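RNA-dependent RNA Polymerase (PDB 6TZ0) transcribes and replicates the segmented double-stranded RNA genome of a cytoplasmic polyhedrosis virus as its RNA-directed RNA polymerase. Local coordinates at residues L1148-V1162 with L1177-S1189. Numbering follows the deposited sequence.
Sequences LFFLSDNPVSAERLV and LYNIFSYLHILRS
Leu-1148 starts the contact by sending CD1 tip to tip against CD1 of Leu-1187 (3.8 Å) and beside the hydroxyl of Tyr-1183. Ser-1152 O, further along the loop, lies at the edge of the Tyr-1183 ring near its plane and accepts a hydrogen bond from its hydroxyl, modelled doubtfully short. CG of Tyr-1183 stands anti to the backbone N (chi1 177°), which carries the phenol out from the helix beneath the loop. Asn-1154 O and Pro-1155 CA cover one ring face; CA of Pro-1155 makes a CH-pi contact 3.9 Å from the centroid of the Tyr-1183 ring, 24° off the normal. On the opposite face CG of Leu-1187, one helical turn on, sits toward the rim. The Pro-1155 ring also runs side by side with Ile-1180, CG to CG1 3.8 Å. Ser-1157 OG bonds to Asn-1154 O (2.9 Å) and accepts from Ser-1152 OG. Ala-1158 sets CB at the ring edge and 3.7 Å from Ser-1182 OG, a hydroxyl turned back onto Asn-1179 O. Leu-1161 and Val-1162 then close on Ile-1186, whose CD1 is 3.7 Å from Leu-1161 CD1 and 3.9 Å from Val-1162 CG2. Within the C-terminal region the loop thus crosses helix 1174-1188, its 3-10 turn (1155-1158) passing closest at Tyr-1183, with Leu-1062 of helix 1054-1062 against Ala-1158 and Ile-1186, and Leu-1198 of strand 1196-1202 against Val-1162.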
ATOM      1  N   LEU A1148      -0.738 -23.685 -15.460  1.00 41.10           N
ATOM      2  CA  LEU A1148       0.388 -24.297 -16.170  1.00 41.10           C
ATOM      3  C   LEU A1148       1.695 -23.814 -15.542  1.00 41.10           C
ATOM      4  O   LEU A1148       2.466 -23.065 -16.139  1.00 41.10           O
ATOM      5  CB  LEU A1148       0.323 -23.949 -17.660  1.00 41.10           C
ATOM      6  CG  LEU A1148      -0.528 -24.671 -18.718  1.00 41.10           C
ATOM      7  CD1 LEU A1148      -0.028 -26.031 -19.055  1.00 41.10           C
ATOM      8  CD2 LEU A1148      -1.954 -24.820 -18.283  1.00 41.10           C
ATOM      9  N   PHE A1149       1.936 -24.260 -14.311  1.00 36.75           N
ATOM     10  CA  PHE A1149       2.993 -23.676 -13.487  1.00 36.75           C
ATOM     11  C   PHE A1149       4.378 -24.161 -13.912  1.00 36.75           C
ATOM     12  O   PHE A1149       5.232 -23.357 -14.292  1.00 36.75           O
ATOM     13  CB  PHE A1149       2.705 -23.999 -12.019  1.00 36.75           C
ATOM     14  CG  PHE A1149       3.654 -23.385 -11.033  1.00 36.75           C
ATOM     15  CD1 PHE A1149       3.518 -22.062 -10.651  1.00 36.75           C
ATOM     16  CD2 PHE A1149       4.642 -24.146 -10.443  1.00 36.75           C
ATOM     17  CE1 PHE A1149       4.381 -21.502  -9.729  1.00 36.75           C
ATOM     18  CE2 PHE A1149       5.501 -23.593  -9.523  1.00 36.75           C
ATOM     19  CZ  PHE A1149       5.373 -22.269  -9.165  1.00 36.75           C
ATOM     20  N   PHE A1150       4.621 -25.470 -13.856  1.00 35.48           N
ATOM     21  CA  PHE A1150       5.844 -26.053 -14.400  1.00 35.48           C
ATOM     22  C   PHE A1150       5.736 -26.441 -15.866  1.00 35.48           C
ATOM     23  O   PHE A1150       6.759 -26.757 -16.479  1.00 35.48           O
ATOM     24  CB  PHE A1150       6.272 -27.304 -13.623  1.00 35.48           C
ATOM     25  CG  PHE A1150       6.982 -27.017 -12.341  1.00 35.48           C
ATOM     26  CD1 PHE A1150       8.284 -26.555 -12.351  1.00 35.48           C
ATOM     27  CD2 PHE A1150       6.376 -27.270 -11.128  1.00 35.48           C
ATOM     28  CE1 PHE A1150       8.951 -26.307 -11.172  1.00 35.48           C
ATOM     29  CE2 PHE A1150       7.037 -27.029  -9.947  1.00 35.48           C
ATOM     30  CZ  PHE A1150       8.329 -26.548  -9.969  1.00 35.48           C
ATOM     31  N   LEU A1151       4.544 -26.428 -16.439  1.00 37.59           N
ATOM     32  CA  LEU A1151       4.331 -26.943 -17.779  1.00 37.59           C
ATOM     33  C   LEU A1151       4.450 -25.829 -18.815  1.00 37.59           C
ATOM     34  O   LEU A1151       4.405 -24.640 -18.498  1.00 37.59           O
ATOM     35  CB  LEU A1151       2.970 -27.621 -17.867  1.00 37.59           C
ATOM     36  CG  LEU A1151       2.778 -29.099 -17.548  1.00 37.59           C
ATOM     37  CD1 LEU A1151       3.539 -29.884 -18.571  1.00 37.59           C
ATOM     38  CD2 LEU A1151       3.218 -29.480 -16.146  1.00 37.59           C
ATOM     39  N   SER A1152       4.593 -26.231 -20.074  1.00 41.94           N
ATOM     40  CA  SER A1152       4.946 -25.296 -21.132  1.00 41.94           C
ATOM     41  C   SER A1152       3.736 -24.525 -21.636  1.00 41.94           C
ATOM     42  O   SER A1152       2.637 -25.069 -21.762  1.00 41.94           O
ATOM     43  CB  SER A1152       5.596 -26.032 -22.301  1.00 41.94           C
ATOM     44  OG  SER A1152       4.658 -26.847 -22.970  1.00 41.94           O
ATOM     45  N   ASP A1153       3.958 -23.252 -21.948  1.00 46.50           N
ATOM     46  CA  ASP A1153       2.947 -22.374 -22.514  1.00 46.50           C
ATOM     47  C   ASP A1153       2.837 -22.489 -24.025  1.00 46.50           C
ATOM     48  O   ASP A1153       2.029 -21.775 -24.626  1.00 46.50           O
ATOM     49  CB  ASP A1153       3.257 -20.918 -22.158  1.00 46.50           C
ATOM     50  CG  ASP A1153       3.082 -20.626 -20.689  1.00 46.50           C
ATOM     51  OD1 ASP A1153       2.248 -21.291 -20.041  1.00 46.50           O
ATOM     52  OD2 ASP A1153       3.774 -19.719 -20.181  1.00 46.50           O
ATOM     53  N   ASN A1154       3.627 -23.351 -24.655  1.00 45.37           N
ATOM     54  CA  ASN A1154       3.735 -23.345 -26.099  1.00 45.37           C
ATOM     55  C   ASN A1154       2.981 -24.533 -26.666  1.00 45.37           C
ATOM     56  O   ASN A1154       3.247 -25.674 -26.260  1.00 45.37           O
ATOM     57  CB  ASN A1154       5.199 -23.396 -26.516  1.00 45.37           C
ATOM     58  CG  ASN A1154       5.415 -22.970 -27.952  1.00 45.37           C
ATOM     59  OD1 ASN A1154       4.474 -22.638 -28.664  1.00 45.37           O
ATOM     60  ND2 ASN A1154       6.668 -22.964 -28.381  1.00 45.37           N
ATOM     61  N   PRO A1155       2.032 -24.322 -27.582  1.00 43.64           N
ATOM     62  CA  PRO A1155       1.367 -25.456 -28.239  1.00 43.64           C
ATOM     63  C   PRO A1155       2.255 -26.240 -29.191  1.00 43.64           C
ATOM     64  O   PRO A1155       1.845 -27.319 -29.632  1.00 43.64           O
ATOM     65  CB  PRO A1155       0.217 -24.788 -28.996  1.00 43.64           C
ATOM     66  CG  PRO A1155      -0.019 -23.518 -28.272  1.00 43.64           C
ATOM     67  CD  PRO A1155       1.320 -23.060 -27.826  1.00 43.64           C
ATOM     68  N   VAL A1156       3.444 -25.736 -29.530  1.00 46.38           N
ATOM     69  CA  VAL A1156       4.348 -26.435 -30.432  1.00 46.38           C
ATOM     70  C   VAL A1156       4.955 -27.659 -29.751  1.00 46.38           C
ATOM     71  O   VAL A1156       5.348 -28.617 -30.422  1.00 46.38           O
ATOM     72  CB  VAL A1156       5.404 -25.425 -30.939  1.00 46.38           C
ATOM     73  CG1 VAL A1156       6.378 -26.032 -31.943  1.00 46.38           C
ATOM     74  CG2 VAL A1156       4.717 -24.224 -31.562  1.00 46.38           C
ATOM     75  N   SER A1157       4.961 -27.695 -28.418  1.00 42.08           N
ATOM     76  CA  SER A1157       5.513 -28.825 -27.681  1.00 42.08           C
ATOM     77  C   SER A1157       4.698 -30.107 -27.820  1.00 42.08           C
ATOM     78  O   SER A1157       5.162 -31.160 -27.374  1.00 42.08           O
ATOM     79  CB  SER A1157       5.637 -28.466 -26.205  1.00 42.08           C
ATOM     80  OG  SER A1157       4.361 -28.289 -25.623  1.00 42.08           O
ATOM     81  N   ALA A1158       3.515 -30.053 -28.423  1.00 44.47           N
ATOM     82  CA  ALA A1158       2.696 -31.233 -28.641  1.00 44.47           C
ATOM     83  C   ALA A1158       2.784 -31.782 -30.056  1.00 44.47           C
ATOM     84  O   ALA A1158       2.100 -32.762 -30.358  1.00 44.47           O
ATOM     85  CB  ALA A1158       1.235 -30.925 -28.318  1.00 44.47           C
ATOM     86  N   GLU A1159       3.604 -31.190 -30.931  1.00 48.72           N
ATOM     87  CA  GLU A1159       3.627 -31.649 -32.315  1.00 48.72           C
ATOM     88  C   GLU A1159       4.374 -32.963 -32.469  1.00 48.72           C
ATOM     89  O   GLU A1159       4.220 -33.631 -33.495  1.00 48.72           O
ATOM     90  CB  GLU A1159       4.231 -30.587 -33.241  1.00 48.72           C
ATOM     91  CG  GLU A1159       5.729 -30.343 -33.128  1.00 48.72           C
ATOM     92  CD  GLU A1159       6.554 -31.093 -34.165  1.00 48.72           C
ATOM     93  OE1 GLU A1159       5.992 -31.501 -35.204  1.00 48.72           O
ATOM     94  OE2 GLU A1159       7.773 -31.264 -33.945  1.00 48.72           O
ATOM     95  N   ARG A1160       5.168 -33.357 -31.476  1.00 43.30           N
ATOM     96  CA  ARG A1160       5.865 -34.629 -31.557  1.00 43.30           C
ATOM     97  C   ARG A1160       4.975 -35.789 -31.137  1.00 43.30           C
ATOM     98  O   ARG A1160       5.361 -36.947 -31.320  1.00 43.30           O
ATOM     99  CB  ARG A1160       7.136 -34.578 -30.698  1.00 43.30           C
ATOM    100  CG  ARG A1160       6.959 -34.730 -29.193  1.00 43.30           C
ATOM    101  CD  ARG A1160       7.427 -36.117 -28.788  1.00 43.30           C
ATOM    102  NE  ARG A1160       7.179 -36.462 -27.399  1.00 43.30           N
ATOM    103  CZ  ARG A1160       8.057 -36.314 -26.422  1.00 43.30           C
ATOM    104  NH1 ARG A1160       9.252 -35.810 -26.678  1.00 43.30           N
ATOM    105  NH2 ARG A1160       7.737 -36.678 -25.192  1.00 43.30           N
ATOM    106  N   LEU A1161       3.795 -35.505 -30.589  1.00 43.20           N
ATOM    107  CA  LEU A1161       2.949 -36.515 -29.972  1.00 43.20           C
ATOM    108  C   LEU A1161       1.807 -36.986 -30.858  1.00 43.20           C
ATOM    109  O   LEU A1161       1.250 -38.055 -30.596  1.00 43.20           O
ATOM    110  CB  LEU A1161       2.365 -35.968 -28.667  1.00 43.20           C
ATOM    111  CG  LEU A1161       3.356 -35.730 -27.536  1.00 43.20           C
ATOM    112  CD1 LEU A1161       2.690 -34.978 -26.413  1.00 43.20           C
ATOM    113  CD2 LEU A1161       3.866 -37.060 -27.041  1.00 43.20           C
ATOM    114  N   VAL A1162       1.438 -36.218 -31.880  1.00 45.15           N
ATOM    115  CA  VAL A1162       0.249 -36.473 -32.684  1.00 45.15           C
ATOM    116  C   VAL A1162       0.659 -36.549 -34.148  1.00 45.15           C
ATOM    117  O   VAL A1162       1.338 -35.649 -34.654  1.00 45.15           O
ATOM    118  CB  VAL A1162      -0.820 -35.383 -32.468  1.00 45.15           C
ATOM    119  CG1 VAL A1162      -2.002 -35.588 -33.396  1.00 45.15           C
ATOM    120  CG2 VAL A1162      -1.289 -35.380 -31.027  1.00 45.15           C
ATOM    121  N   LEU A1177      -2.629 -23.979 -35.897  1.00 48.49           N
ATOM    122  CA  LEU A1177      -4.000 -24.320 -35.539  1.00 48.49           C
ATOM    123  C   LEU A1177      -4.123 -25.778 -35.116  1.00 48.49           C
ATOM    124  O   LEU A1177      -4.783 -26.086 -34.130  1.00 48.49           O
ATOM    125  CB  LEU A1177      -4.937 -24.048 -36.714  1.00 48.49           C
ATOM    126  CG  LEU A1177      -6.400 -24.438 -36.512  1.00 48.49           C
ATOM    127  CD1 LEU A1177      -7.058 -23.532 -35.486  1.00 48.49           C
ATOM    128  CD2 LEU A1177      -7.154 -24.381 -37.828  1.00 48.49           C
ATOM    129  N   TYR A1178      -3.475 -26.675 -35.854  1.00 47.39           N
ATOM    130  CA  TYR A1178      -3.506 -28.092 -35.510  1.00 47.39           C
ATOM    131  C   TYR A1178      -2.635 -28.380 -34.293  1.00 47.39           C
ATOM    132  O   TYR A1178      -2.939 -29.296 -33.518  1.00 47.39           O
ATOM    133  CB  TYR A1178      -3.040 -28.934 -36.696  1.00 47.39           C
ATOM    134  CG  TYR A1178      -3.880 -28.839 -37.953  1.00 47.39           C
ATOM    135  CD1 TYR A1178      -5.190 -28.382 -37.922  1.00 47.39           C
ATOM    136  CD2 TYR A1178      -3.334 -29.168 -39.188  1.00 47.39           C
ATOM    137  CE1 TYR A1178      -5.935 -28.280 -39.079  1.00 47.39           C
ATOM    138  CE2 TYR A1178      -4.070 -29.065 -40.346  1.00 47.39           C
ATOM    139  CZ  TYR A1178      -5.370 -28.620 -40.285  1.00 47.39           C
ATOM    140  OH  TYR A1178      -6.115 -28.523 -41.432  1.00 47.39           O
ATOM    141  N   ASN A1179      -1.560 -27.604 -34.108  1.00 46.64           N
ATOM    142  CA  ASN A1179      -0.760 -27.718 -32.891  1.00 46.64           C
ATOM    143  C   ASN A1179      -1.562 -27.326 -31.661  1.00 46.64           C
ATOM    144  O   ASN A1179      -1.435 -27.950 -30.605  1.00 46.64           O
ATOM    145  CB  ASN A1179       0.491 -26.848 -32.992  1.00 46.64           C
ATOM    146  CG  ASN A1179       1.505 -27.397 -33.955  1.00 46.64           C
ATOM    147  OD1 ASN A1179       1.695 -28.605 -34.046  1.00 46.64           O
ATOM    148  ND2 ASN A1179       2.186 -26.511 -34.661  1.00 46.64           N
ATOM    149  N   ILE A1180      -2.399 -26.295 -31.785  1.00 45.44           N
ATOM    150  CA  ILE A1180      -3.277 -25.896 -30.689  1.00 45.44           C
ATOM    151  C   ILE A1180      -4.319 -26.970 -30.409  1.00 45.44           C
ATOM    152  O   ILE A1180      -4.615 -27.271 -29.243  1.00 45.44           O
ATOM    153  CB  ILE A1180      -3.908 -24.525 -31.001  1.00 45.44           C
ATOM    154  CG1 ILE A1180      -2.860 -23.428 -30.829  1.00 45.44           C
ATOM    155  CG2 ILE A1180      -5.144 -24.249 -30.171  1.00 45.44           C
ATOM    156  CD1 ILE A1180      -3.310 -22.090 -31.276  1.00 45.44           C
ATOM    157  N   PHE A1181      -4.876 -27.571 -31.473  1.00 45.12           N
ATOM    158  CA  PHE A1181      -5.807 -28.696 -31.332  1.00 45.12           C
ATOM    159  C   PHE A1181      -5.197 -29.833 -30.526  1.00 45.12           C
ATOM    160  O   PHE A1181      -5.768 -30.278 -29.517  1.00 45.12           O
ATOM    161  CB  PHE A1181      -6.215 -29.237 -32.703  1.00 45.12           C
ATOM    162  CG  PHE A1181      -7.173 -28.372 -33.456  1.00 45.12           C
ATOM    163  CD1 PHE A1181      -7.764 -27.266 -32.874  1.00 45.12           C
ATOM    164  CD2 PHE A1181      -7.523 -28.712 -34.749  1.00 45.12           C
ATOM    165  CE1 PHE A1181      -8.654 -26.498 -33.582  1.00 45.12           C
ATOM    166  CE2 PHE A1181      -8.416 -27.954 -35.456  1.00 45.12           C
ATOM    167  CZ  PHE A1181      -8.990 -26.848 -34.867  1.00 45.12           C
ATOM    168  N   SER A1182      -4.008 -30.273 -30.934  1.00 42.41           N
ATOM    169  CA  SER A1182      -3.327 -31.367 -30.254  1.00 42.41           C
ATOM    170  C   SER A1182      -2.932 -30.997 -28.827  1.00 42.41           C
ATOM    171  O   SER A1182      -3.088 -31.808 -27.910  1.00 42.41           O
ATOM    172  CB  SER A1182      -2.109 -31.778 -31.070  1.00 42.41           C
ATOM    173  OG  SER A1182      -1.188 -30.712 -31.142  1.00 42.41           O
ATOM    174  N   TYR A1183      -2.477 -29.761 -28.614  1.00 39.99           N
ATOM    175  CA  TYR A1183      -2.005 -29.330 -27.299  1.00 39.99           C
ATOM    176  C   TYR A1183      -3.138 -29.265 -26.286  1.00 39.99           C
ATOM    177  O   TYR A1183      -3.017 -29.784 -25.166  1.00 39.99           O
ATOM    178  CB  TYR A1183      -1.325 -27.970 -27.439  1.00 39.99           C
ATOM    179  CG  TYR A1183      -0.844 -27.342 -26.158  1.00 39.99           C
ATOM    180  CD1 TYR A1183       0.256 -27.847 -25.488  1.00 39.99           C
ATOM    181  CD2 TYR A1183      -1.457 -26.209 -25.652  1.00 39.99           C
ATOM    182  CE1 TYR A1183       0.708 -27.266 -24.335  1.00 39.99           C
ATOM    183  CE2 TYR A1183      -1.014 -25.620 -24.500  1.00 39.99           C
ATOM    184  CZ  TYR A1183       0.069 -26.153 -23.847  1.00 39.99           C
ATOM    185  OH  TYR A1183       0.520 -25.567 -22.693  1.00 39.99           O
ATOM    186  N   LEU A1184      -4.251 -28.642 -26.670  1.00 40.11           N
ATOM    187  CA  LEU A1184      -5.396 -28.544 -25.777  1.00 40.11           C
ATOM    188  C   LEU A1184      -6.052 -29.896 -25.538  1.00 40.11           C
ATOM    189  O   LEU A1184      -6.542 -30.145 -24.431  1.00 40.11           O
ATOM    190  CB  LEU A1184      -6.404 -27.542 -26.335  1.00 40.11           C
ATOM    191  CG  LEU A1184      -6.300 -26.066 -25.949  1.00 40.11           C
ATOM    192  CD1 LEU A1184      -5.032 -25.412 -26.412  1.00 40.11           C
ATOM    193  CD2 LEU A1184      -7.454 -25.365 -26.584  1.00 40.11           C
ATOM    194  N   HIS A1185      -6.046 -30.792 -26.535  1.00 41.18           N
ATOM    195  CA  HIS A1185      -6.585 -32.126 -26.289  1.00 41.18           C
ATOM    196  C   HIS A1185      -5.703 -32.932 -25.347  1.00 41.18           C
ATOM    197  O   HIS A1185      -6.212 -33.702 -24.528  1.00 41.18           O
ATOM    198  CB  HIS A1185      -6.769 -32.883 -27.597  1.00 41.18           C
ATOM    199  CG  HIS A1185      -7.338 -34.255 -27.418  1.00 41.18           C
ATOM    200  ND1 HIS A1185      -6.548 -35.369 -27.247  1.00 41.18           N
ATOM    201  CD2 HIS A1185      -8.617 -34.691 -27.358  1.00 41.18           C
ATOM    202  CE1 HIS A1185      -7.314 -36.435 -27.107  1.00 41.18           C
ATOM    203  NE2 HIS A1185      -8.575 -36.050 -27.168  1.00 41.18           N
ATOM    204  N   ILE A1186      -4.385 -32.783 -25.453  1.00 41.18           N
ATOM    205  CA  ILE A1186      -3.506 -33.559 -24.592  1.00 41.18           C
ATOM    206  C   ILE A1186      -3.555 -33.042 -23.158  1.00 41.18           C
ATOM    207  O   ILE A1186      -3.599 -33.836 -22.214  1.00 41.18           O
ATOM    208  CB  ILE A1186      -2.083 -33.587 -25.175  1.00 41.18           C
ATOM    209  CG1 ILE A1186      -2.081 -34.461 -26.426  1.00 41.18           C
ATOM    210  CG2 ILE A1186      -1.088 -34.156 -24.194  1.00 41.18           C
ATOM    211  CD1 ILE A1186      -0.872 -34.291 -27.285  1.00 41.18           C
ATOM    212  N   LEU A1187      -3.617 -31.719 -22.966  1.00 40.73           N
ATOM    213  CA  LEU A1187      -3.799 -31.197 -21.609  1.00 40.73           C
ATOM    214  C   LEU A1187      -5.180 -31.502 -21.044  1.00 40.73           C
ATOM    215  O   LEU A1187      -5.330 -31.639 -19.826  1.00 40.73           O
ATOM    216  CB  LEU A1187      -3.581 -29.691 -21.559  1.00 40.73           C
ATOM    217  CG  LEU A1187      -2.195 -29.077 -21.654  1.00 40.73           C
ATOM    218  CD1 LEU A1187      -2.363 -27.583 -21.667  1.00 40.73           C
ATOM    219  CD2 LEU A1187      -1.344 -29.501 -20.481  1.00 40.73           C
ATOM    220  N   ARG A1188      -6.197 -31.605 -21.900  1.00 44.79           N
ATOM    221  CA  ARG A1188      -7.560 -31.788 -21.417  1.00 44.79           C
ATOM    222  C   ARG A1188      -7.794 -33.199 -20.884  1.00 44.79           C
ATOM    223  O   ARG A1188      -8.660 -33.397 -20.026  1.00 44.79           O
ATOM    224  CB  ARG A1188      -8.527 -31.433 -22.555  1.00 44.79           C
ATOM    225  CG  ARG A1188     -10.021 -31.480 -22.279  1.00 44.79           C
ATOM    226  CD  ARG A1188     -10.632 -32.730 -22.860  1.00 44.79           C
ATOM    227  NE  ARG A1188     -12.084 -32.756 -22.732  1.00 44.79           N
ATOM    228  CZ  ARG A1188     -12.922 -32.277 -23.640  1.00 44.79           C
ATOM    229  NH1 ARG A1188     -12.458 -31.738 -24.755  1.00 44.79           N
ATOM    230  NH2 ARG A1188     -14.229 -32.349 -23.438  1.00 44.79           N
ATOM    231  N   SER A1189      -7.023 -34.181 -21.338  1.00 41.92           N
ATOM    232  CA  SER A1189      -7.314 -35.587 -21.074  1.00 41.92           C
ATOM    233  C   SER A1189      -6.075 -36.339 -20.618  1.00 41.92           C
ATOM    234  O   SER A1189      -5.721 -37.379 -21.171  1.00 41.92           O
ATOM    235  CB  SER A1189      -7.897 -36.248 -22.311  1.00 41.92           C
ATOM    236  OG  SER A1189      -6.956 -36.269 -23.361  1.00 41.92           O
TER